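Local atomic coordinates of blue (Type 1) copper domain protein (Nitrosopumilus maritimus, PDB entry 5FC9), a protein that binds a single type 1 copper ion with an open coordination site in a purple cupredoxin domain and probably transfers electrons. Residues T31-N36 and R67-F72; H42-I47 and P60-G65. All blocks are in the same frame, centred on the assembly; numbering follows the deposited sequence.

Contact 1: residues T31-N36 and R67-F72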
# COMPACT_ATOMS: atom_id res chain seq x y z
N THR A 31 33.57 0.56 -6.83
CA THR A 31 33.08 1.49 -5.83
C THR A 31 31.68 1.95 -6.23
O THR A 31 31.49 2.53 -7.30
CB THR A 31 34.01 2.72 -5.69
OG1 THR A 31 35.28 2.31 -5.18
CG2 THR A 31 33.39 3.74 -4.74
N VAL A 32 30.71 1.67 -5.36
CA VAL A 32 29.32 2.07 -5.60
C VAL A 32 29.00 3.34 -4.82
O VAL A 32 29.37 3.46 -3.65
CB VAL A 32 28.35 0.95 -5.19
CG1 VAL A 32 26.90 1.43 -5.29
CG2 VAL A 32 28.57 -0.26 -6.07
N THR A 33 28.34 4.30 -5.47
CA THR A 33 27.98 5.55 -4.82
C THR A 33 26.47 5.74 -4.81
O THR A 33 25.84 5.78 -5.86
CB THR A 33 28.62 6.76 -5.52
OG1 THR A 33 30.04 6.58 -5.57
CG2 THR A 33 28.30 8.04 -4.76
N TRP A 34 25.91 5.85 -3.61
CA TRP A 34 24.50 6.23 -3.45
C TRP A 34 24.38 7.73 -3.27
O TRP A 34 25.17 8.32 -2.54
CB TRP A 34 23.86 5.56 -2.24
CG TRP A 34 23.53 4.09 -2.34
CD1 TRP A 34 22.30 3.54 -2.61
CD2 TRP A 34 24.41 2.99 -2.09
NE1 TRP A 34 22.38 2.17 -2.57
CE2 TRP A 34 23.67 1.81 -2.26
CE3 TRP A 34 25.77 2.89 -1.76
CZ2 TRP A 34 24.22 0.54 -2.10
CZ3 TRP A 34 26.32 1.63 -1.60
CH2 TRP A 34 25.55 0.48 -1.78
N THR A 35 23.38 8.34 -3.89
CA THR A 35 23.11 9.75 -3.66
C THR A 35 21.66 9.91 -3.22
O THR A 35 20.76 9.34 -3.84
CB THR A 35 23.35 10.59 -4.92
OG1 THR A 35 24.72 10.47 -5.32
CG2 THR A 35 23.05 12.06 -4.65
N ASN A 36 21.44 10.67 -2.15
CA ASN A 36 20.07 10.98 -1.75
C ASN A 36 19.54 12.22 -2.47
O ASN A 36 19.89 13.34 -2.12
CB ASN A 36 19.98 11.19 -0.23
CG ASN A 36 18.54 11.39 0.24
OD1 ASN A 36 17.62 11.17 -0.54
ND2 ASN A 36 18.35 11.81 1.49
N ARG A 67 26.00 11.72 -0.08
CA ARG A 67 26.43 10.53 -0.79
C ARG A 67 27.01 9.52 0.18
O ARG A 67 27.49 9.88 1.26
CB ARG A 67 27.45 10.89 -1.86
CG ARG A 67 26.88 11.80 -2.94
CD ARG A 67 27.74 11.84 -4.19
NE ARG A 67 26.92 12.15 -5.36
CZ ARG A 67 26.81 13.36 -5.91
NH1 ARG A 67 27.49 14.39 -5.41
NH2 ARG A 67 26.03 13.53 -6.97
N PHE A 68 26.95 8.26 -0.21
CA PHE A 68 27.55 7.17 0.56
C PHE A 68 28.21 6.21 -0.40
O PHE A 68 27.64 5.87 -1.44
CB PHE A 68 26.49 6.45 1.41
CG PHE A 68 26.99 5.18 2.03
CD1 PHE A 68 27.92 5.21 3.06
CD2 PHE A 68 26.51 3.95 1.60
CE1 PHE A 68 28.37 4.03 3.64
CE2 PHE A 68 26.96 2.77 2.17
CZ PHE A 68 27.90 2.81 3.19
N GLU A 69 29.43 5.78 -0.07
CA GLU A 69 30.17 4.90 -0.96
C GLU A 69 30.55 3.60 -0.27
O GLU A 69 30.81 3.57 0.94
CB GLU A 69 31.44 5.58 -1.48
CG GLU A 69 31.17 6.81 -2.34
CD GLU A 69 32.36 7.20 -3.21
OE1 GLU A 69 33.51 6.96 -2.78
OE2 GLU A 69 32.13 7.74 -4.32
N HIS A 70 30.57 2.52 -1.04
CA HIS A 70 31.11 1.24 -0.57
C HIS A 70 31.82 0.50 -1.70
O HIS A 70 31.31 0.42 -2.83
CB HIS A 70 30.00 0.37 0.01
CG HIS A 70 30.48 -0.93 0.58
ND1 HIS A 70 31.18 -1.01 1.76
CD2 HIS A 70 30.36 -2.20 0.12
CE1 HIS A 70 31.46 -2.28 2.01
NE2 HIS A 70 30.98 -3.02 1.03
N VAL A 71 32.99 -0.06 -1.40
CA VAL A 71 33.70 -0.88 -2.38
C VAL A 71 33.29 -2.34 -2.23
O VAL A 71 33.44 -2.93 -1.16
CB VAL A 71 35.23 -0.75 -2.23
CG1 VAL A 71 35.92 -1.55 -3.32
CG2 VAL A 71 35.66 0.71 -2.29
N PHE A 72 32.78 -2.92 -3.31
CA PHE A 72 32.34 -4.32 -3.31
C PHE A 72 33.44 -5.22 -3.85
O PHE A 72 33.67 -5.27 -5.06
CB PHE A 72 31.06 -4.48 -4.14
CG PHE A 72 29.82 -3.99 -3.45
CD1 PHE A 72 29.45 -2.65 -3.53
CD2 PHE A 72 29.02 -4.86 -2.73
CE1 PHE A 72 28.30 -2.20 -2.90
CE2 PHE A 72 27.88 -4.41 -2.09
CZ PHE A 72 27.52 -3.08 -2.18

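Contact 2: residues H42-I47 and P60-G65. With CU (copper (II) ion), chain E.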
# COMPACT_ATOMS: atom_id res chain seq x y z
N HIS A 42 17.55 9.65 4.40
CA HIS A 42 17.53 8.23 4.13
C HIS A 42 18.79 7.61 4.67
O HIS A 42 19.73 8.32 5.00
CB HIS A 42 17.43 7.96 2.63
CG HIS A 42 16.09 8.30 2.06
ND1 HIS A 42 14.95 7.59 2.37
CD2 HIS A 42 15.70 9.26 1.19
CE1 HIS A 42 13.92 8.10 1.72
NE2 HIS A 42 14.35 9.12 1.00
N ASN A 43 18.82 6.30 4.77
CA ASN A 43 20.10 5.63 4.99
C ASN A 43 20.15 4.36 4.15
O ASN A 43 19.16 3.96 3.53
CB ASN A 43 20.35 5.36 6.48
CG ASN A 43 19.29 4.48 7.11
OD1 ASN A 43 19.04 3.37 6.65
ND2 ASN A 43 18.65 4.98 8.16
N ILE A 44 21.33 3.76 4.11
CA ILE A 44 21.57 2.55 3.33
C ILE A 44 22.14 1.50 4.28
O ILE A 44 23.23 1.68 4.82
CB ILE A 44 22.54 2.81 2.16
CG1 ILE A 44 21.94 3.81 1.16
CG2 ILE A 44 22.91 1.50 1.48
CD1 ILE A 44 20.67 3.33 0.48
N GLN A 45 21.40 0.42 4.50
CA GLN A 45 21.88 -0.65 5.39
C GLN A 45 21.79 -2.01 4.72
O GLN A 45 20.72 -2.41 4.26
CB GLN A 45 21.06 -0.69 6.68
CG GLN A 45 20.87 0.64 7.37
CD GLN A 45 22.13 1.13 8.01
OE1 GLN A 45 22.92 0.34 8.52
NE2 GLN A 45 22.33 2.44 7.99
N SER A 46 22.90 -2.74 4.72
CA SER A 46 22.88 -4.13 4.26
C SER A 46 22.00 -4.95 5.21
O SER A 46 22.03 -4.76 6.42
CB SER A 46 24.31 -4.68 4.19
OG SER A 46 25.02 -4.30 5.35
N ILE A 47 21.19 -5.84 4.64
CA ILE A 47 20.27 -6.65 5.45
C ILE A 47 20.33 -8.12 5.09
O ILE A 47 20.80 -8.48 4.01
CB ILE A 47 18.80 -6.20 5.29
CG1 ILE A 47 18.38 -6.21 3.82
CG2 ILE A 47 18.59 -4.85 5.94
CD1 ILE A 47 16.84 -6.20 3.60
N PRO A 60 25.73 6.44 7.40
CA PRO A 60 25.14 7.40 8.33
C PRO A 60 23.82 7.90 7.75
O PRO A 60 23.51 7.58 6.60
CB PRO A 60 26.19 8.53 8.39
CG PRO A 60 27.39 8.00 7.70
CD PRO A 60 26.92 6.98 6.73
N PRO A 61 23.06 8.69 8.53
CA PRO A 61 21.91 9.35 7.90
C PRO A 61 22.39 10.19 6.72
O PRO A 61 23.41 10.90 6.84
CB PRO A 61 21.35 10.23 9.02
CG PRO A 61 21.89 9.66 10.29
CD PRO A 61 23.22 9.07 9.94
N LEU A 62 21.71 10.07 5.59
CA LEU A 62 22.02 10.83 4.39
C LEU A 62 21.05 11.98 4.26
O LEU A 62 19.86 11.77 4.01
CB LEU A 62 21.95 9.96 3.14
CG LEU A 62 22.81 8.69 3.20
CD1 LEU A 62 22.59 7.82 1.97
CD2 LEU A 62 24.27 9.08 3.34
N ASN A 63 21.54 13.20 4.45
CA ASN A 63 20.74 14.38 4.15
C ASN A 63 20.53 14.52 2.66
O ASN A 63 21.11 13.78 1.86
CB ASN A 63 21.41 15.64 4.71
CG ASN A 63 21.63 15.56 6.21
OD1 ASN A 63 20.73 15.23 6.96
ND2 ASN A 63 22.86 15.85 6.65
N THR A 64 19.68 15.46 2.26
CA THR A 64 19.46 15.70 0.85
C THR A 64 20.77 16.14 0.18
O THR A 64 21.44 17.07 0.64
CB THR A 64 18.36 16.76 0.65
OG1 THR A 64 17.16 16.27 1.26
CG2 THR A 64 18.13 17.02 -0.83
N GLY A 65 21.13 15.45 -0.90
CA GLY A 65 22.38 15.73 -1.60
C GLY A 65 23.57 14.93 -1.12
O GLY A 65 24.60 14.90 -1.80
CU CU E . 14.57 5.94 3.40
O HOH W 1 14.50 4.63 1.58

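Contact 1: residues T31-N36 and R67-F72
Strands 31-36 and 67-72 pair antiparallel in one of the two sheets of the cupredoxin beta sandwich. The axes of these two segments come within 4.6 Å. V32 with H70 and W34 with F68 are hydrogen-bonded pairs. T31 with V71, T33 with E69 and T35 with R67 are non-hydrogen-bonded pairs. The rungs are regular, for example W34 N to F68 O at 2.8 Å. The two faces of the ladder differ. V32, W34, F68 and H70 share one face. V32 and W34 are buried there and also touch I4 of strand 3-6, while F68 and H70 stay partly exposed. H70 binds a second copper in a crystal structure of this protein, but none is bound to this chain here. W34 and F68 run side by side and point the same way. The six-membered ring of W34 and the F68 ring are turned 34° to each other, and W34 CE3 lies 3.6 Å from F68 CD2. The backbone O of F68 meets the indole at its edge, in the ring plane. F72 reaches the same cluster. Its CD1 lies 3.6 Å from V32 CG2, and the H70 ring places CD2 over the centre of one F72 face. W34 CH2 comes to the edge of the F72 ring, with the two side chains at about a right angle. Y80 meets W34 edge-to-face from the other sheet. The other face of the ladder is mostly polar. T33 and E69 lie alongside each other, and T33 OG1 donates to E69 OE2 at 2.7 Å from above the carboxylate plane. T35 has OG1 beside its own backbone N (chi1 -61°), which turns the hydroxyl to R67. There R67 NE donates to T35 OG1 at 2.8 Å, with the acceptor tilted 30° out of the guanidinium plane.

Contact 2: residues H42-I47 and P60-G65
P60 meets the 42-47 segment through its carbonyl, whose O lies 3.9 Å from N43 CB. CB of both P60 and P61 points away from segment 42-47. P61 leads the chain past the carbonyl of H42 to L62, which makes the main contact. L62 N donates to H42 O at 2.7 Å, nearly straight on to the carbonyl. In return H42 N donates to L62 O at 3.2 Å. These two bonds make a single antiparallel bridge. CB of L62 points toward the 42-47 segment. CG stands beside its own backbone N (chi1 -54°), and CD1 ends 4.1 Å from I44 CG1. L62 O has a second donor in N36 ND2. Further on, T64 OG1 is hydrogen-bonded to D38 O, in the loop that leads to H42.

The bridge holds the backbone of H42 at both its N and its O. The imidazole is fixed at both nitrogens: ND1 binds copper at 2.0 Å, and NE2 is hydrogen-bonded to D38 OD2. C82 and H85 are the other protein ligands, and water 1 sits 2.2 Å from the copper. This is the two-histidine, one-cysteine type 1 copper site of cupredoxins, here in an open form with water as a ligand.

The centres of contact 1 and contact 2 are about 10 Å apart, and N36 joins them. It ends strand 30-36, and its O is 2.7 Å from G65 N, a probable hydrogen bond. N36 OD1 also packs on H42, 3.2 Å from CD2 of the copper-bound imidazole. Contact 2 holds the ligand H42 itself; contact 1 reaches the site only indirectly, through N36 and W34. Contact 1 lies further from the metal, with the side chain of W34 about 10 Å from the copper. I44 of contact 2 touches W34, and L62 touches F68, which carries the apolar core up to the loops around the metal.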